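Local coordinates for 2,3-dimethylmalate lyase (Aspergillus niger, PDB 3FA4), which belongs to the phosphoenolpyruvate phosphomutase family of the TIM-barrel clan and holds a magnesium ion, at residues B[8-13]-B[146-151]; B[102-105]-B[111-114]. All blocks are in the same frame, centred on the assembly; numbering follows the deposited sequence.

Contact 1. Residues B[8-13]-B[146-151]; sequences SLRRAL and QARQRI
The guanidinium groups of Arg10 and Arg148 lie flat on one another, an arginine-arginine stack on the surface of the TIM barrel, with centres 3.8 Å apart and planes 26° from parallel. The overlap is offset: Arg148 NH1 sits over one face of the Arg10 group, displaced toward its rim, and Arg10 CZ lies over one face of the Arg148 group, again off centre. The two chains arrive from opposite directions, Arg10 from helix 5-13 and Arg148 from helix 134-151, and only their far ends meet. The helix backbones stay well apart: the closest CA atoms, those of Arg10 and Arg148, are 13.2 Å from each other. Arg148 runs extended from CG to NE after a first torsion that sets CG between the backbone N and the carbonyl carbon (chi1 82°); Arg10 reaches across on a chain bent at its second and third torsions.

The carboxylate of Asp185 lies beside both guanidinium groups: its OD1 forms a salt bridge with Arg10 NH2 and a long, weak ion pair with Arg148 NH2, and it probably helps balance their charge. Arg10 NH1 donates to the carbonyl O of Asp154 and Arg148 NH1 to that of Ser153, so the loop leading into strand 156-161 pins both groups. Arg10 NH2 and Arg148 NH2 are modelled 2.9 Å apart, two donors with no hydrogen bond between them, and so short an approach is doubtful in its exact value.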
ATOM      1  N   SER B   8      -1.396 -28.500  -0.511  1.00 38.66           N
ATOM      2  CA  SER B   8      -0.707 -29.545   0.243  1.00 38.31           C
ATOM      3  C   SER B   8      -1.248 -29.572   1.717  1.00 37.46           C
ATOM      4  O   SER B   8      -1.422 -30.621   2.289  1.00 37.35           O
ATOM      5  CB  SER B   8       0.807 -29.406   0.075  1.00 37.58           C
ATOM      6  OG  SER B   8       1.279 -28.212   0.636  1.00 39.62           O
ATOM      7  N   LEU B   9      -1.577 -28.420   2.293  1.00 37.75           N
ATOM      8  CA  LEU B   9      -2.345 -28.351   3.572  1.00 38.31           C
ATOM      9  C   LEU B   9      -3.642 -29.137   3.501  1.00 39.14           C
ATOM     10  O   LEU B   9      -3.912 -29.980   4.358  1.00 40.82           O
ATOM     11  CB  LEU B   9      -2.656 -26.911   4.012  1.00 37.13           C
ATOM     12  CG  LEU B   9      -3.163 -26.777   5.455  1.00 36.65           C
ATOM     13  CD1 LEU B   9      -2.215 -27.414   6.493  1.00 36.24           C
ATOM     14  CD2 LEU B   9      -3.499 -25.276   5.861  1.00 37.05           C
ATOM     15  N   ARG B  10      -4.434 -28.879   2.471  1.00 40.08           N
ATOM     16  CA  ARG B  10      -5.725 -29.550   2.267  1.00 40.98           C
ATOM     17  C   ARG B  10      -5.527 -31.045   2.257  1.00 41.82           C
ATOM     18  O   ARG B  10      -6.248 -31.778   2.878  1.00 43.09           O
ATOM     19  CB  ARG B  10      -6.320 -29.089   0.923  1.00 39.51           C
ATOM     20  CG  ARG B  10      -7.734 -29.397   0.788  1.00 40.62           C
ATOM     21  CD  ARG B  10      -8.491 -28.392  -0.070  1.00 40.18           C
ATOM     22  NE  ARG B  10      -9.792 -28.171   0.511  1.00 35.87           N
ATOM     23  CZ  ARG B  10     -10.176 -27.026   1.031  1.00 36.13           C
ATOM     24  NH1 ARG B  10      -9.411 -25.996   1.071  1.00 35.70           N
ATOM     25  NH2 ARG B  10     -11.344 -26.907   1.521  1.00 41.51           N
ATOM     26  N   ARG B  11      -4.535 -31.491   1.501  1.00 43.65           N
ATOM     27  CA  ARG B  11      -4.219 -32.873   1.299  1.00 43.72           C
ATOM     28  C   ARG B  11      -3.749 -33.506   2.618  1.00 43.24           C
ATOM     29  O   ARG B  11      -4.082 -34.639   2.886  1.00 44.36           O
ATOM     30  CB  ARG B  11      -3.157 -33.000   0.191  1.00 44.02           C
ATOM     31  CG  ARG B  11      -2.680 -34.445  -0.014  1.00 44.07           C
ATOM     32  CD  ARG B  11      -1.835 -34.669  -1.286  1.00 46.13           C
ATOM     33  NE  ARG B  11      -1.207 -36.030  -1.294  1.00 50.11           N
ATOM     34  CZ  ARG B  11      -1.667 -37.114  -1.945  1.00 53.17           C
ATOM     35  NH1 ARG B  11      -2.790 -37.036  -2.683  1.00 54.60           N
ATOM     36  NH2 ARG B  11      -0.995 -38.292  -1.893  1.00 53.92           N
ATOM     37  N   ALA B  12      -2.997 -32.771   3.445  1.00 42.40           N
ATOM     38  CA  ALA B  12      -2.513 -33.281   4.742  1.00 40.08           C
ATOM     39  C   ALA B  12      -3.683 -33.414   5.713  1.00 39.37           C
ATOM     40  O   ALA B  12      -3.683 -34.298   6.542  1.00 37.69           O
ATOM     41  CB  ALA B  12      -1.469 -32.329   5.307  1.00 39.06           C
ATOM     42  N   LEU B  13      -4.675 -32.511   5.604  1.00 38.36           N
ATOM     43  CA  LEU B  13      -5.888 -32.519   6.464  1.00 37.58           C
ATOM     44  C   LEU B  13      -6.819 -33.654   6.133  1.00 38.26           C
ATOM     45  O   LEU B  13      -7.547 -34.126   7.005  1.00 38.92           O
ATOM     46  CB  LEU B  13      -6.701 -31.193   6.379  1.00 36.79           C
ATOM     47  CG  LEU B  13      -6.092 -29.939   7.066  1.00 34.07           C
ATOM     48  CD1 LEU B  13      -6.908 -28.783   6.890  1.00 35.22           C
ATOM     49  CD2 LEU B  13      -5.889 -30.142   8.559  1.00 34.38           C
ATOM     50  N   GLN B 146     -17.953 -20.010  -1.019  1.00 35.39           N
ATOM     51  CA  GLN B 146     -18.372 -19.800  -2.385  1.00 34.81           C
ATOM     52  C   GLN B 146     -17.365 -18.990  -3.202  1.00 34.47           C
ATOM     53  O   GLN B 146     -17.209 -19.206  -4.418  1.00 34.77           O
ATOM     54  CB  GLN B 146     -19.738 -19.143  -2.429  1.00 35.84           C
ATOM     55  CG  GLN B 146     -20.872 -20.022  -1.838  1.00 36.00           C
ATOM     56  CD  GLN B 146     -22.154 -19.215  -1.678  1.00 36.60           C
ATOM     57  OE1 GLN B 146     -22.126 -17.988  -1.787  1.00 38.93           O
ATOM     58  NE2 GLN B 146     -23.252 -19.879  -1.408  1.00 30.02           N
ATOM     59  N   ALA B 147     -16.666 -18.082  -2.541  1.00 33.07           N
ATOM     60  CA  ALA B 147     -15.648 -17.263  -3.193  1.00 32.64           C
ATOM     61  C   ALA B 147     -14.505 -18.087  -3.703  1.00 33.51           C
ATOM     62  O   ALA B 147     -14.124 -17.884  -4.816  1.00 34.60           O
ATOM     63  CB  ALA B 147     -15.121 -16.160  -2.238  1.00 32.03           C
ATOM     64  N   ARG B 148     -13.940 -18.980  -2.881  1.00 33.67           N
ATOM     65  CA  ARG B 148     -12.796 -19.803  -3.259  1.00 34.13           C
ATOM     66  C   ARG B 148     -13.240 -20.815  -4.263  1.00 34.24           C
ATOM     67  O   ARG B 148     -12.510 -21.164  -5.155  1.00 34.69           O
ATOM     68  CB  ARG B 148     -12.155 -20.484  -2.039  1.00 33.33           C
ATOM     69  CG  ARG B 148     -12.858 -21.760  -1.612  1.00 33.46           C
ATOM     70  CD  ARG B 148     -12.202 -22.422  -0.367  1.00 32.75           C
ATOM     71  NE  ARG B 148     -12.932 -23.623   0.037  1.00 36.18           N
ATOM     72  CZ  ARG B 148     -12.794 -24.827  -0.526  1.00 35.36           C
ATOM     73  NH1 ARG B 148     -11.941 -25.010  -1.517  1.00 36.34           N
ATOM     74  NH2 ARG B 148     -13.499 -25.855  -0.084  1.00 33.80           N
ATOM     75  N   GLN B 149     -14.458 -21.300  -4.118  1.00 36.22           N
ATOM     76  CA  GLN B 149     -15.125 -22.113  -5.162  1.00 37.70           C
ATOM     77  C   GLN B 149     -15.218 -21.449  -6.575  1.00 36.95           C
ATOM     78  O   GLN B 149     -15.000 -22.079  -7.607  1.00 36.16           O
ATOM     79  CB  GLN B 149     -16.527 -22.545  -4.667  1.00 37.81           C
ATOM     80  CG  GLN B 149     -16.493 -23.903  -3.842  1.00 43.16           C
ATOM     81  CD  GLN B 149     -17.802 -24.306  -3.072  1.00 41.21           C
ATOM     82  OE1 GLN B 149     -18.859 -23.636  -3.115  1.00 45.61           O
ATOM     83  NE2 GLN B 149     -17.700 -25.402  -2.354  1.00 40.55           N
ATOM     84  N   ARG B 150     -15.566 -20.180  -6.640  1.00 36.80           N
ATOM     85  CA  ARG B 150     -15.584 -19.448  -7.891  1.00 36.54           C
ATOM     86  C   ARG B 150     -14.249 -19.453  -8.598  1.00 36.83           C
ATOM     87  O   ARG B 150     -14.177 -19.592  -9.788  1.00 37.40           O
ATOM     88  CB  ARG B 150     -15.983 -18.013  -7.644  1.00 37.41           C
ATOM     89  CG  ARG B 150     -17.386 -17.661  -7.927  1.00 37.19           C
ATOM     90  CD  ARG B 150     -17.690 -16.283  -7.440  1.00 41.69           C
ATOM     91  NE  ARG B 150     -18.793 -16.287  -6.513  1.00 41.25           N
ATOM     92  CZ  ARG B 150     -18.864 -15.605  -5.396  1.00 40.55           C
ATOM     93  NH1 ARG B 150     -17.907 -14.804  -5.015  1.00 36.34           N
ATOM     94  NH2 ARG B 150     -19.946 -15.713  -4.674  1.00 43.59           N
ATOM     95  N   ILE B 151     -13.186 -19.273  -7.845  1.00 36.64           N
ATOM     96  CA  ILE B 151     -11.825 -19.122  -8.431  1.00 35.08           C
ATOM     97  C   ILE B 151     -10.970 -20.386  -8.414  1.00 35.42           C
ATOM     98  O   ILE B 151      -9.810 -20.331  -8.833  1.00 36.15           O
ATOM     99  CB  ILE B 151     -11.060 -17.895  -7.869  1.00 34.62           C
ATOM    100  CG1 ILE B 151     -10.881 -18.029  -6.341  1.00 35.69           C
ATOM    101  CG2 ILE B 151     -11.783 -16.603  -8.328  1.00 33.70           C
ATOM    102  CD1 ILE B 151      -9.796 -17.252  -5.661  1.00 33.47           C
TER

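Contact 2. Residues B[102-105]-B[111-114]; sequences EQYS and AFHI
Tyr104 and Phe112 meet where the CD2-CE2 bond of the tyrosine lies against the first side-chain carbon of the phenylalanine: Tyr104 CD2 and CE2 are both 3.6 Å from Phe112 CB. The rings themselves are nearly perpendicular, planes at 81° and centroids 5.6 Å apart, but their meeting is oblique. Their nearest approach is Tyr104 CD2 to Phe112 CG and CD2, each at 3.9 Å. The contact is apolar and buried, with no hydrogen bond between the segments.

The backbone of strand 111-114 directs Phe112 CB toward the helix, and a first torsion of 54° sets CG between the backbone N and the carbonyl carbon, turning the ring from there. Ile155 packs against both aromatic side chains, and Val109 and Ala85 also touch Tyr104. The phenolic OH is hydrogen-bonded to the carbonyl O of Asp86, a residue of the magnesium site; the Tyr104 side chain is about 9 Å from the magnesium ion and is linked to the site through the backbone of Asp86.

In the beta-alpha-beta unit of strand 83-86, helix 94-107 and strand 111-114, this pair ties the helix to the second strand, which lies between strands 83-86 and 156-161 in the parallel sheet.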
ATOM      1  N   GLU B 102     -10.297 -14.209  -2.110  1.00 34.42           N
ATOM      2  CA  GLU B 102      -9.664 -14.153  -3.424  1.00 34.41           C
ATOM      3  C   GLU B 102      -8.196 -13.623  -3.377  1.00 34.45           C
ATOM      4  O   GLU B 102      -7.289 -14.219  -4.007  1.00 35.06           O
ATOM      5  CB  GLU B 102     -10.520 -13.282  -4.382  1.00 33.44           C
ATOM      6  CG  GLU B 102     -11.828 -13.863  -4.728  1.00 33.33           C
ATOM      7  CD  GLU B 102     -12.905 -12.825  -5.064  1.00 35.88           C
ATOM      8  OE1 GLU B 102     -12.650 -11.579  -5.107  1.00 37.66           O
ATOM      9  OE2 GLU B 102     -14.047 -13.277  -5.300  1.00 36.71           O
ATOM     10  N   GLN B 103      -8.014 -12.485  -2.696  1.00 33.32           N
ATOM     11  CA  GLN B 103      -6.733 -11.884  -2.388  1.00 33.36           C
ATOM     12  C   GLN B 103      -5.787 -12.754  -1.538  1.00 34.23           C
ATOM     13  O   GLN B 103      -4.630 -12.897  -1.878  1.00 35.81           O
ATOM     14  CB  GLN B 103      -6.961 -10.547  -1.699  1.00 32.18           C
ATOM     15  CG  GLN B 103      -7.491  -9.523  -2.625  1.00 33.33           C
ATOM     16  CD  GLN B 103      -7.494  -8.181  -2.045  1.00 35.97           C
ATOM     17  OE1 GLN B 103      -6.655  -7.892  -1.198  1.00 39.20           O
ATOM     18  NE2 GLN B 103      -8.398  -7.302  -2.514  1.00 33.71           N
ATOM     19  N   TYR B 104      -6.247 -13.319  -0.434  1.00 34.17           N
ATOM     20  CA  TYR B 104      -5.475 -14.365   0.278  1.00 34.11           C
ATOM     21  C   TYR B 104      -5.101 -15.550  -0.608  1.00 33.92           C
ATOM     22  O   TYR B 104      -3.983 -16.029  -0.549  1.00 34.79           O
ATOM     23  CB  TYR B 104      -6.256 -14.886   1.500  1.00 34.07           C
ATOM     24  CG  TYR B 104      -6.071 -14.091   2.814  1.00 34.09           C
ATOM     25  CD1 TYR B 104      -6.035 -12.717   2.818  1.00 35.11           C
ATOM     26  CD2 TYR B 104      -5.966 -14.763   4.064  1.00 33.68           C
ATOM     27  CE1 TYR B 104      -5.896 -11.999   4.030  1.00 32.81           C
ATOM     28  CE2 TYR B 104      -5.817 -14.060   5.268  1.00 32.06           C
ATOM     29  CZ  TYR B 104      -5.782 -12.685   5.216  1.00 31.91           C
ATOM     30  OH  TYR B 104      -5.630 -11.998   6.356  1.00 32.02           O
ATOM     31  N   SER B 105      -6.024 -16.043  -1.418  1.00 34.08           N
ATOM     32  CA  SER B 105      -5.725 -17.137  -2.325  1.00 35.07           C
ATOM     33  C   SER B 105      -4.635 -16.805  -3.328  1.00 34.77           C
ATOM     34  O   SER B 105      -3.645 -17.520  -3.377  1.00 34.33           O
ATOM     35  CB  SER B 105      -6.988 -17.557  -3.060  1.00 36.05           C
ATOM     36  OG  SER B 105      -7.955 -17.837  -2.072  1.00 40.14           O
ATOM     37  N   ALA B 111      -4.438 -21.232   4.566  1.00 31.43           N
ATOM     38  CA  ALA B 111      -5.659 -21.307   5.328  1.00 32.96           C
ATOM     39  C   ALA B 111      -5.837 -19.941   5.990  1.00 33.22           C
ATOM     40  O   ALA B 111      -4.867 -19.251   6.156  1.00 34.40           O
ATOM     41  CB  ALA B 111      -5.535 -22.388   6.403  1.00 32.26           C
ATOM     42  N   PHE B 112      -7.051 -19.546   6.352  1.00 33.73           N
ATOM     43  CA  PHE B 112      -7.237 -18.303   7.151  1.00 33.81           C
ATOM     44  C   PHE B 112      -8.375 -18.545   8.091  1.00 33.62           C
ATOM     45  O   PHE B 112      -9.291 -19.269   7.747  1.00 32.27           O
ATOM     46  CB  PHE B 112      -7.567 -17.068   6.267  1.00 35.64           C
ATOM     47  CG  PHE B 112      -8.747 -17.244   5.347  1.00 36.69           C
ATOM     48  CD1 PHE B 112     -10.022 -16.889   5.749  1.00 42.16           C
ATOM     49  CD2 PHE B 112      -8.581 -17.719   4.068  1.00 38.54           C
ATOM     50  CE1 PHE B 112     -11.114 -17.005   4.877  1.00 41.07           C
ATOM     51  CE2 PHE B 112      -9.660 -17.873   3.200  1.00 43.36           C
ATOM     52  CZ  PHE B 112     -10.930 -17.505   3.605  1.00 41.49           C
ATOM     53  N   HIS B 113      -8.341 -18.012   9.297  1.00 32.80           N
ATOM     54  CA  HIS B 113      -9.593 -18.132  10.065  1.00 35.37           C
ATOM     55  C   HIS B 113     -10.520 -16.910  10.024  1.00 35.70           C
ATOM     56  O   HIS B 113     -10.046 -15.822   9.985  1.00 36.38           O
ATOM     57  CB  HIS B 113      -9.408 -18.632  11.522  1.00 35.13           C
ATOM     58  CG  HIS B 113      -8.343 -17.929  12.296  1.00 35.82           C
ATOM     59  ND1 HIS B 113      -8.534 -16.681  12.888  1.00 35.68           N
ATOM     60  CD2 HIS B 113      -7.081 -18.311  12.615  1.00 32.97           C
ATOM     61  CE1 HIS B 113      -7.422 -16.317  13.513  1.00 31.31           C
ATOM     62  NE2 HIS B 113      -6.525 -17.287  13.368  1.00 36.76           N
ATOM     63  N   ILE B 114     -11.832 -17.152  10.104  1.00 37.24           N
ATOM     64  CA  ILE B 114     -12.897 -16.102  10.163  1.00 37.22           C
ATOM     65  C   ILE B 114     -13.825 -16.337  11.375  1.00 36.77           C
ATOM     66  O   ILE B 114     -14.265 -17.458  11.596  1.00 35.73           O
ATOM     67  CB  ILE B 114     -13.691 -16.045   8.806  1.00 38.12           C
ATOM     68  CG1 ILE B 114     -13.058 -14.992   7.913  1.00 38.42           C
ATOM     69  CG2 ILE B 114     -15.184 -15.688   8.985  1.00 34.40           C
ATOM     70  CD1 ILE B 114     -13.602 -15.019   6.658  1.00 41.87           C
TER

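In the fold
Contact 1 is a surface contact between two helices, 5-13 and 134-151, whereas contact 2 is buried and joins helix 94-107 to strand 111-114; they have no helix or strand in common. The first is made of stacked charged groups with a carboxylate and loop carbonyls beside them; the second is carbon packing, with its one phenolic hydroxyl turned to a backbone oxygen. Their centres are 10 Å apart and the two touch directly: Leu9 CD2 packs on Ala111 CB at 3.6 Å, and Ile151 CD1 lies 3.8 Å from Ser105 CB. Helix 134-151 follows strand 111-114, so contact 1 brings the chain's first helix near the helix that succeeds the strand of contact 2.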